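Local coordinates for protein amide synthase (Vibrio cholerae, PDB 1L5A) that probably forms amide bonds in vibriobactin biosynthesis, acting as a free-standing condensation enzyme of a nonribosomal peptide synthetase, at residues L211-N216 with F400-L405; I232-A237 with S369-L374; E360-T365 with Q391-R396. One frame throughout, in Å; residues are numbered along the deposited sequence.

Interaction 1. Residues L211-N216 with F400-L405; sequences LSYTLN and FFEQLL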
loop_
_atom_site.group_PDB
_atom_site.type_symbol
_atom_site.label_atom_id
_atom_site.label_comp_id
_atom_site.label_asym_id
_atom_site.label_seq_id
_atom_site.Cartn_x
_atom_site.Cartn_y
_atom_site.Cartn_z
ATOM N N LEU A 211 -8.781 -24.241 34.392
ATOM C CA LEU A 211 -7.633 -24.946 34.938
ATOM C C LEU A 211 -6.399 -24.403 34.238
ATOM O O LEU A 211 -6.442 -24.103 33.046
ATOM C CB LEU A 211 -7.745 -26.439 34.665
ATOM C CG LEU A 211 -7.197 -27.323 35.775
ATOM C CD1 LEU A 211 -8.167 -27.258 36.962
ATOM C CD2 LEU A 211 -7.038 -28.757 35.275
ATOM N N SER A 212 -5.301 -24.280 34.978
ATOM C CA SER A 212 -4.064 -23.758 34.419
ATOM C C SER A 212 -2.951 -24.778 34.497
ATOM O O SER A 212 -2.754 -25.413 35.533
ATOM C CB SER A 212 -3.631 -22.494 35.165
ATOM O OG SER A 212 -4.632 -21.491 35.105
ATOM N N TYR A 213 -2.233 -24.933 33.389
ATOM C CA TYR A 213 -1.112 -25.852 33.313
ATOM C C TYR A 213 0.112 -25.079 32.846
ATOM O O TYR A 213 0.100 -24.467 31.781
ATOM C CB TYR A 213 -1.413 -26.989 32.344
ATOM C CG TYR A 213 -0.196 -27.822 31.980
ATOM C CD1 TYR A 213 0.547 -28.488 32.960
ATOM C CD2 TYR A 213 0.198 -27.967 30.650
ATOM C CE1 TYR A 213 1.650 -29.280 32.618
ATOM C CE2 TYR A 213 1.296 -28.753 30.298
ATOM C CZ TYR A 213 2.015 -29.406 31.283
ATOM O OH TYR A 213 3.089 -30.190 30.920
ATOM N N THR A 214 1.166 -25.098 33.656
ATOM C CA THR A 214 2.391 -24.390 33.315
ATOM C C THR A 214 3.270 -25.267 32.441
ATOM O O THR A 214 3.628 -26.388 32.816
ATOM C CB THR A 214 3.187 -23.984 34.575
ATOM O OG1 THR A 214 2.403 -23.080 35.370
ATOM C CG2 THR A 214 4.484 -23.303 34.183
ATOM N N LEU A 215 3.606 -24.746 31.265
ATOM C CA LEU A 215 4.439 -25.469 30.322
ATOM C C LEU A 215 5.864 -25.592 30.821
ATOM O O LEU A 215 6.447 -24.641 31.346
ATOM C CB LEU A 215 4.432 -24.769 28.965
ATOM C CG LEU A 215 3.052 -24.723 28.311
ATOM C CD1 LEU A 215 3.107 -23.855 27.078
ATOM C CD2 LEU A 215 2.600 -26.134 27.956
ATOM N N ASN A 216 6.412 -26.787 30.656
ATOM C CA ASN A 216 7.772 -27.072 31.056
ATOM C C ASN A 216 8.731 -26.179 30.264
ATOM O O ASN A 216 8.530 -25.931 29.071
ATOM C CB ASN A 216 8.046 -28.552 30.808
ATOM C CG ASN A 216 9.503 -28.894 30.878
ATOM O OD1 ASN A 216 10.200 -28.884 29.866
ATOM N ND2 ASN A 216 9.985 -29.192 32.079
ATOM N N PHE A 400 -0.376 -33.513 25.396
ATOM C CA PHE A 400 0.048 -33.202 24.033
ATOM C C PHE A 400 1.420 -32.542 24.036
ATOM O O PHE A 400 2.266 -32.868 23.207
ATOM C CB PHE A 400 -0.953 -32.264 23.353
ATOM C CG PHE A 400 -0.533 -31.821 21.977
ATOM C CD1 PHE A 400 -0.840 -32.590 20.859
ATOM C CD2 PHE A 400 0.196 -30.639 21.801
ATOM C CE1 PHE A 400 -0.426 -32.195 19.582
ATOM C CE2 PHE A 400 0.613 -30.234 20.535
ATOM C CZ PHE A 400 0.302 -31.017 19.420
ATOM N N PHE A 401 1.636 -31.615 24.965
ATOM C CA PHE A 401 2.913 -30.925 25.047
ATOM C C PHE A 401 3.991 -31.833 25.622
ATOM O O PHE A 401 5.165 -31.728 25.258
ATOM C CB PHE A 401 2.786 -29.645 25.890
ATOM C CG PHE A 401 2.053 -28.538 25.193
ATOM C CD1 PHE A 401 0.830 -28.084 25.673
ATOM C CD2 PHE A 401 2.565 -27.977 24.026
ATOM C CE1 PHE A 401 0.120 -27.089 24.999
ATOM C CE2 PHE A 401 1.866 -26.981 23.343
ATOM C CZ PHE A 401 0.640 -26.537 23.828
ATOM N N GLU A 402 3.592 -32.729 26.519
ATOM C CA GLU A 402 4.534 -33.662 27.122
ATOM C C GLU A 402 5.096 -34.586 26.042
ATOM O O GLU A 402 6.284 -34.920 26.057
ATOM C CB GLU A 402 3.839 -34.476 28.209
ATOM C CG GLU A 402 3.748 -33.770 29.550
ATOM C CD GLU A 402 2.815 -34.484 30.512
ATOM O OE1 GLU A 402 2.647 -35.715 30.368
ATOM O OE2 GLU A 402 2.257 -33.816 31.411
ATOM N N GLN A 403 4.236 -34.987 25.108
ATOM C CA GLN A 403 4.635 -35.853 24.002
ATOM C C GLN A 403 5.609 -35.155 23.076
ATOM O O GLN A 403 6.713 -35.631 22.860
ATOM C CB GLN A 403 3.430 -36.263 23.165
ATOM C CG GLN A 403 2.707 -37.505 23.620
ATOM C CD GLN A 403 1.600 -37.874 22.652
ATOM O OE1 GLN A 403 1.792 -37.825 21.433
ATOM N NE2 GLN A 403 0.439 -38.251 23.186
ATOM N N LEU A 404 5.174 -34.032 22.514
ATOM C CA LEU A 404 5.993 -33.255 21.594
ATOM C C LEU A 404 7.396 -33.137 22.160
ATOM O O LEU A 404 8.376 -33.354 21.447
ATOM C CB LEU A 404 5.403 -31.853 21.400
ATOM C CG LEU A 404 5.607 -31.133 20.057
ATOM C CD1 LEU A 404 5.101 -29.714 20.189
ATOM C CD2 LEU A 404 7.060 -31.115 19.648
ATOM N N LEU A 405 7.503 -32.799 23.443
ATOM C CA LEU A 405 8.823 -32.666 24.050
ATOM C C LEU A 405 9.570 -33.996 24.034
ATOM O O LEU A 405 10.799 -34.025 23.949
ATOM C CB LEU A 405 8.718 -32.167 25.488
ATOM C CG LEU A 405 10.093 -32.034 26.150
ATOM C CD1 LEU A 405 10.991 -31.131 25.309
ATOM C CD2 LEU A 405 9.926 -31.474 27.550
#
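Leu215 and Phe401 make the same choice of first torsion, each holding CG beside its own backbone N and anti to its carbonyl carbon (chi1 -63° and -73°), and this brings a leucine methyl over a phenyl ring. CD2 of Leu215 lies 3.9 Å from the centroid of the Phe401 ring, 29° off the ring normal, a CH-pi contact shifted toward one side of the ring. The ring atom nearest to that CD2 is CD1 of Phe401, at 3.5 Å. A branched aliphatic chain and a flat aromatic one suit a seam between sheet and helix, since both are fully apolar and both are buried. Tyr213, two residues earlier, also points toward the helix, and its phenol ring carries the hydroxyl out to the more exposed border. There Tyr213 OH is 3.8 Å from Glu402 OE2, a loose polar approach and not a hydrogen bond. At the other end OD1 of Asn216 rests 3.5 Å from CD2 of Leu405. Asparagine fits here as the N-cap of helix 217-229, its OD1 taking weak hydrogen bonds from the backbone N atoms of Gln218 and Leu219. Strand 208-214 is an outer strand of its sheet, paired antiparallel with strand 374-381; helix 387-409 packs alongside, with Phe401 reaching Leu376 of that strand and Leu219 of helix 217-229.

Interaction 2. Residues I232-A237 with S369-L374; sequences IGWPDA and SPQHEL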
loop_
_atom_site.group_PDB
_atom_site.type_symbol
_atom_site.label_atom_id
_atom_site.label_comp_id
_atom_site.label_asym_id
_atom_site.label_seq_id
_atom_site.Cartn_x
_atom_site.Cartn_y
_atom_site.Cartn_z
ATOM N N ILE A 232 8.135 -18.062 11.784
ATOM C CA ILE A 232 6.900 -17.586 12.396
ATOM C C ILE A 232 7.203 -17.296 13.859
ATOM O O ILE A 232 8.171 -17.826 14.409
ATOM C CB ILE A 232 5.747 -18.632 12.318
ATOM C CG1 ILE A 232 6.166 -19.939 12.990
ATOM C CG2 ILE A 232 5.332 -18.861 10.863
ATOM C CD1 ILE A 232 5.066 -20.985 12.990
ATOM N N GLY A 233 6.402 -16.434 14.480
ATOM C CA GLY A 233 6.617 -16.127 15.883
ATOM C C GLY A 233 5.990 -17.227 16.733
ATOM O O GLY A 233 5.133 -17.971 16.243
ATOM N N TRP A 234 6.390 -17.341 17.999
ATOM C CA TRP A 234 5.813 -18.385 18.831
ATOM C C TRP A 234 4.299 -18.303 18.985
ATOM O O TRP A 234 3.633 -19.333 19.063
ATOM C CB TRP A 234 6.486 -18.447 20.202
ATOM C CG TRP A 234 6.420 -17.228 20.999
ATOM C CD1 TRP A 234 7.309 -16.204 20.995
ATOM C CD2 TRP A 234 5.447 -16.921 21.993
ATOM N NE1 TRP A 234 6.960 -15.273 21.936
ATOM C CE2 TRP A 234 5.818 -15.686 22.567
ATOM C CE3 TRP A 234 4.294 -17.570 22.460
ATOM C CZ2 TRP A 234 5.083 -15.083 23.591
ATOM C CZ3 TRP A 234 3.561 -16.978 23.477
ATOM C CH2 TRP A 234 3.960 -15.742 24.035
ATOM N N PRO A 235 3.731 -17.085 19.046
ATOM C CA PRO A 235 2.270 -17.048 19.180
ATOM C C PRO A 235 1.596 -17.789 17.998
ATOM O O PRO A 235 0.786 -18.693 18.202
ATOM C CB PRO A 235 1.964 -15.551 19.189
ATOM C CG PRO A 235 3.183 -14.976 19.872
ATOM C CD PRO A 235 4.315 -15.740 19.216
ATOM N N ASP A 236 1.940 -17.406 16.772
ATOM C CA ASP A 236 1.383 -18.053 15.587
ATOM C C ASP A 236 1.707 -19.544 15.595
ATOM O O ASP A 236 0.944 -20.353 15.059
ATOM C CB ASP A 236 1.967 -17.451 14.304
ATOM C CG ASP A 236 1.198 -16.240 13.810
ATOM O OD1 ASP A 236 0.142 -15.905 14.396
ATOM O OD2 ASP A 236 1.654 -15.631 12.813
ATOM N N ALA A 237 2.849 -19.896 16.188
ATOM C CA ALA A 237 3.279 -21.290 16.253
ATOM C C ALA A 237 2.353 -22.093 17.161
ATOM O O ALA A 237 1.974 -23.216 16.820
ATOM C CB ALA A 237 4.720 -21.383 16.763
ATOM N N SER A 369 5.356 -16.072 28.254
ATOM C CA SER A 369 6.311 -16.096 27.164
ATOM C C SER A 369 7.305 -17.238 27.311
ATOM O O SER A 369 7.809 -17.503 28.403
ATOM C CB SER A 369 7.062 -14.766 27.135
ATOM O OG SER A 369 8.166 -14.826 26.256
ATOM N N PRO A 370 7.609 -17.929 26.204
ATOM C CA PRO A 370 8.563 -19.040 26.276
ATOM C C PRO A 370 9.919 -18.608 26.850
ATOM O O PRO A 370 10.722 -19.441 27.275
ATOM C CB PRO A 370 8.644 -19.526 24.826
ATOM C CG PRO A 370 8.203 -18.332 24.019
ATOM C CD PRO A 370 7.102 -17.743 24.835
ATOM N N GLN A 371 10.164 -17.302 26.862
ATOM C CA GLN A 371 11.406 -16.767 27.396
ATOM C C GLN A 371 11.397 -16.820 28.924
ATOM O O GLN A 371 12.450 -16.762 29.572
ATOM C CB GLN A 371 11.612 -15.317 26.945
ATOM C CG GLN A 371 12.253 -15.145 25.579
ATOM C CD GLN A 371 11.248 -15.060 24.457
ATOM O OE1 GLN A 371 10.367 -14.204 24.464
ATOM N NE2 GLN A 371 11.379 -15.942 23.478
ATOM N N HIS A 372 10.206 -16.923 29.501
ATOM C CA HIS A 372 10.077 -16.984 30.949
ATOM C C HIS A 372 9.127 -18.111 31.325
ATOM O O HIS A 372 9.423 -19.285 31.106
ATOM C CB HIS A 372 9.562 -15.644 31.476
ATOM C CG HIS A 372 10.457 -14.490 31.150
ATOM N ND1 HIS A 372 11.794 -14.467 31.494
ATOM C CD2 HIS A 372 10.217 -13.328 30.496
ATOM C CE1 HIS A 372 12.337 -13.341 31.064
ATOM N NE2 HIS A 372 11.402 -12.632 30.455
ATOM N N GLU A 373 7.990 -17.753 31.905
ATOM C CA GLU A 373 7.002 -18.747 32.266
ATOM C C GLU A 373 5.840 -18.588 31.297
ATOM O O GLU A 373 5.393 -17.473 31.024
ATOM C CB GLU A 373 6.528 -18.547 33.704
ATOM C CG GLU A 373 5.476 -19.550 34.142
ATOM C CD GLU A 373 5.045 -19.355 35.581
ATOM O OE1 GLU A 373 4.920 -18.187 36.009
ATOM O OE2 GLU A 373 4.817 -20.369 36.278
ATOM N N LEU A 374 5.377 -19.710 30.762
ATOM C CA LEU A 374 4.266 -19.718 29.827
ATOM C C LEU A 374 3.219 -20.696 30.328
ATOM O O LEU A 374 3.477 -21.899 30.421
ATOM C CB LEU A 374 4.744 -20.157 28.448
ATOM C CG LEU A 374 3.672 -20.211 27.367
ATOM C CD1 LEU A 374 3.210 -18.798 27.034
ATOM C CD2 LEU A 374 4.241 -20.896 26.144
#
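Trp234, in the first turn of helix 234-249, lays its indole on Pro370, a corner of the beta hairpin that joins strands 362-368 and 374-381. The hairpin turns through a type I beta turn from Ser369 to His372, and His372 and Glu373 together face Ser369 as a classic beta bulge. The tryptophan CG sits between the backbone N and the carbonyl carbon (chi1 59°), a rotamer that the start of a helix accommodates more readily than its middle, because no preceding turn stands in the way.

From there the side chain can be followed outward. CB of Trp234 comes within 4.2 Å of CG of Pro370, and Trp234 CG is closer to the same atom, at 3.7 Å; CD1 also lies near it. Along the pyrrole side, Trp234 NE1 lies 3.8 Å from Pro370 CD; the Gln371 carboxamide is farther off and is not bonded to it. At the ring fusion, CE2 and CD2 pass beneath Pro370 CD, which stands over the six-membered ring, 3.3 Å from its centroid and 13° off the normal, a CH-pi contact over the face. CE3 lies near the same CD. Proline suits the place twice: its CD hydrogens are polarised by the adjoining nitrogen, and its phi near -60° fits the second position of a type I turn. CD of Pro235 meets the opposite indole face, offset toward the rim, so prolines touch both faces. Leu223 and Ile336 also touch the indole. Toward the tip, CZ2 and CH2 both lie 3.9 Å from the Ser369 CA. Next to CH2, Trp234 CZ3 meets the CD1 methyl of Leu374 at 4.0 Å.

Interaction 3. Residues E360-T365 with Q391-R396; sequences EGINFT and QSHCER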
loop_
_atom_site.group_PDB
_atom_site.type_symbol
_atom_site.label_atom_id
_atom_site.label_comp_id
_atom_site.label_asym_id
_atom_site.label_seq_id
_atom_site.Cartn_x
_atom_site.Cartn_y
_atom_site.Cartn_z
ATOM N N GLU A 360 -17.626 -18.115 26.327
ATOM C CA GLU A 360 -18.585 -18.822 25.497
ATOM C C GLU A 360 -17.833 -19.977 24.836
ATOM O O GLU A 360 -16.750 -19.783 24.299
ATOM C CB GLU A 360 -19.168 -17.868 24.458
ATOM C CG GLU A 360 -20.587 -18.197 24.028
ATOM C CD GLU A 360 -21.235 -17.069 23.219
ATOM O OE1 GLU A 360 -21.264 -15.917 23.720
ATOM O OE2 GLU A 360 -21.715 -17.337 22.087
ATOM N N GLY A 361 -18.394 -21.180 24.896
ATOM C CA GLY A 361 -17.725 -22.328 24.311
ATOM C C GLY A 361 -16.491 -22.696 25.116
ATOM O O GLY A 361 -16.468 -22.539 26.331
ATOM N N ILE A 362 -15.470 -23.228 24.459
ATOM C CA ILE A 362 -14.250 -23.563 25.162
ATOM C C ILE A 362 -13.160 -22.619 24.641
ATOM O O ILE A 362 -13.142 -22.249 23.466
ATOM C CB ILE A 362 -13.846 -25.019 24.936
ATOM C CG1 ILE A 362 -12.673 -25.369 25.864
ATOM C CG2 ILE A 362 -13.484 -25.234 23.479
ATOM C CD1 ILE A 362 -12.215 -26.790 25.790
ATOM N N ASN A 363 -12.260 -22.223 25.530
ATOM C CA ASN A 363 -11.200 -21.275 25.207
ATOM C C ASN A 363 -9.815 -21.774 25.666
ATOM O O ASN A 363 -9.650 -22.244 26.800
ATOM C CB ASN A 363 -11.541 -19.958 25.903
ATOM C CG ASN A 363 -10.676 -18.800 25.457
ATOM O OD1 ASN A 363 -11.117 -17.951 24.672
ATOM N ND2 ASN A 363 -9.443 -18.744 25.961
ATOM N N PHE A 364 -8.829 -21.703 24.777
ATOM C CA PHE A 364 -7.474 -22.100 25.124
ATOM C C PHE A 364 -6.691 -20.805 25.181
ATOM O O PHE A 364 -6.662 -20.048 24.213
ATOM C CB PHE A 364 -6.880 -23.044 24.071
ATOM C CG PHE A 364 -7.652 -24.315 23.920
ATOM C CD1 PHE A 364 -8.461 -24.525 22.808
ATOM C CD2 PHE A 364 -7.650 -25.259 24.938
ATOM C CE1 PHE A 364 -9.272 -25.658 22.715
ATOM C CE2 PHE A 364 -8.455 -26.394 24.855
ATOM C CZ PHE A 364 -9.271 -26.593 23.743
ATOM N N THR A 365 -6.079 -20.533 26.322
ATOM C CA THR A 365 -5.323 -19.308 26.466
ATOM C C THR A 365 -3.888 -19.535 26.904
ATOM O O THR A 365 -3.593 -20.359 27.764
ATOM C CB THR A 365 -6.013 -18.365 27.439
ATOM O OG1 THR A 365 -7.064 -17.678 26.752
ATOM C CG2 THR A 365 -5.026 -17.358 28.002
ATOM N N GLN A 391 -13.350 -31.439 30.533
ATOM C CA GLN A 391 -12.563 -32.332 31.394
ATOM C C GLN A 391 -11.457 -32.959 30.546
ATOM O O GLN A 391 -10.267 -32.877 30.862
ATOM C CB GLN A 391 -13.417 -33.487 31.939
ATOM C CG GLN A 391 -14.591 -33.125 32.839
ATOM C CD GLN A 391 -14.203 -32.959 34.300
ATOM O OE1 GLN A 391 -15.052 -32.655 35.136
ATOM N NE2 GLN A 391 -12.919 -33.158 34.613
ATOM N N SER A 392 -11.880 -33.598 29.465
ATOM C CA SER A 392 -10.983 -34.268 28.546
ATOM C C SER A 392 -9.832 -33.368 28.065
ATOM O O SER A 392 -8.669 -33.800 28.051
ATOM C CB SER A 392 -11.800 -34.795 27.356
ATOM O OG SER A 392 -11.014 -35.600 26.501
ATOM N N HIS A 393 -10.152 -32.128 27.678
ATOM C CA HIS A 393 -9.127 -31.202 27.193
ATOM C C HIS A 393 -8.113 -30.911 28.280
ATOM O O HIS A 393 -6.907 -30.874 28.011
ATOM C CB HIS A 393 -9.733 -29.880 26.681
ATOM C CG HIS A 393 -10.336 -29.972 25.309
ATOM N ND1 HIS A 393 -9.589 -30.252 24.184
ATOM C CD2 HIS A 393 -11.615 -29.816 24.881
ATOM C CE1 HIS A 393 -10.380 -30.262 23.123
ATOM N NE2 HIS A 393 -11.614 -29.999 23.518
ATOM N N CYS A 394 -8.582 -30.727 29.512
ATOM C CA CYS A 394 -7.647 -30.432 30.594
ATOM C C CYS A 394 -6.650 -31.548 30.853
ATOM O O CYS A 394 -5.611 -31.327 31.464
ATOM C CB CYS A 394 -8.392 -30.114 31.877
ATOM S SG CYS A 394 -9.179 -28.519 31.847
ATOM N N GLU A 395 -6.957 -32.753 30.397
ATOM C CA GLU A 395 -6.033 -33.853 30.608
ATOM C C GLU A 395 -5.233 -34.112 29.330
ATOM O O GLU A 395 -4.037 -34.395 29.389
ATOM C CB GLU A 395 -6.798 -35.125 31.041
ATOM N N ARG A 396 -5.884 -33.980 28.176
ATOM C CA ARG A 396 -5.218 -34.246 26.910
ATOM C C ARG A 396 -4.281 -33.140 26.381
ATOM O O ARG A 396 -3.186 -33.438 25.894
ATOM C CB ARG A 396 -6.268 -34.624 25.842
#
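The backbones of strand 362-368 and helix 387-409 stay well apart, the nearest CA atoms being those of Ile362 and His393 at 9.4 Å, and side chains fill the gap. Gly361, just before Ile362, has a positive phi of 70°, easy for a residue without a side chain. Beyond it the extended chain places Ile362 and Phe364, two residues apart, on the same side of the strand, where both meet His393. The isoleucine reaches with its outermost methyl: CG1 is anti to the backbone N (chi1 -172°), and CD1 of Ile362 touches CD2 of His393 obliquely. Phe364 comes with its rim, its CZ standing over the centre of the imidazole and 3.7 Å from ND1 of His393. The pair is a T-shaped stack, the Phe364 edge against the His393 face, with centroids 5.1 Å apart and planes at 73°. Phe397, on the same helix, meets the Phe364 ring in a further edge-to-face contact. Histidine suits this site because its ring face can pack against carbon while its two nitrogens still find polar partners. NE2 of His393 hydrogen-bonds to Glu250 OE1 and ND1 to the Tyr245 hydroxyl, which satisfies both nitrogens of a buried ring, fixes its rotation, and probably lets the carboxylate polarise the imidazole that Phe364 packs on.

Overall arrangement
Starting from the N terminus, the chain first reaches 211-216, then 232-237, 360-365, 369-374, 391-396 and 400-405. Interaction 1 closes the longest loop and encloses both others. Interaction 2 closes when the hairpin returns to helix 234-249. Interaction 3 closes the shortest loop, when helix 387-409 comes back over strand 362-368, and it crosses interaction 2, since its segments lie before and after that hairpin. Interactions 1 and 3 share helix 387-409 and the same four-stranded sheet, touching where Leu211 meets Cys394; interactions 1 and 2 are joined by a probable backbone hydrogen bond between Leu215 and Leu374. Together the three tie helices 234-249 and 387-409 to one sheet of the condensation domain.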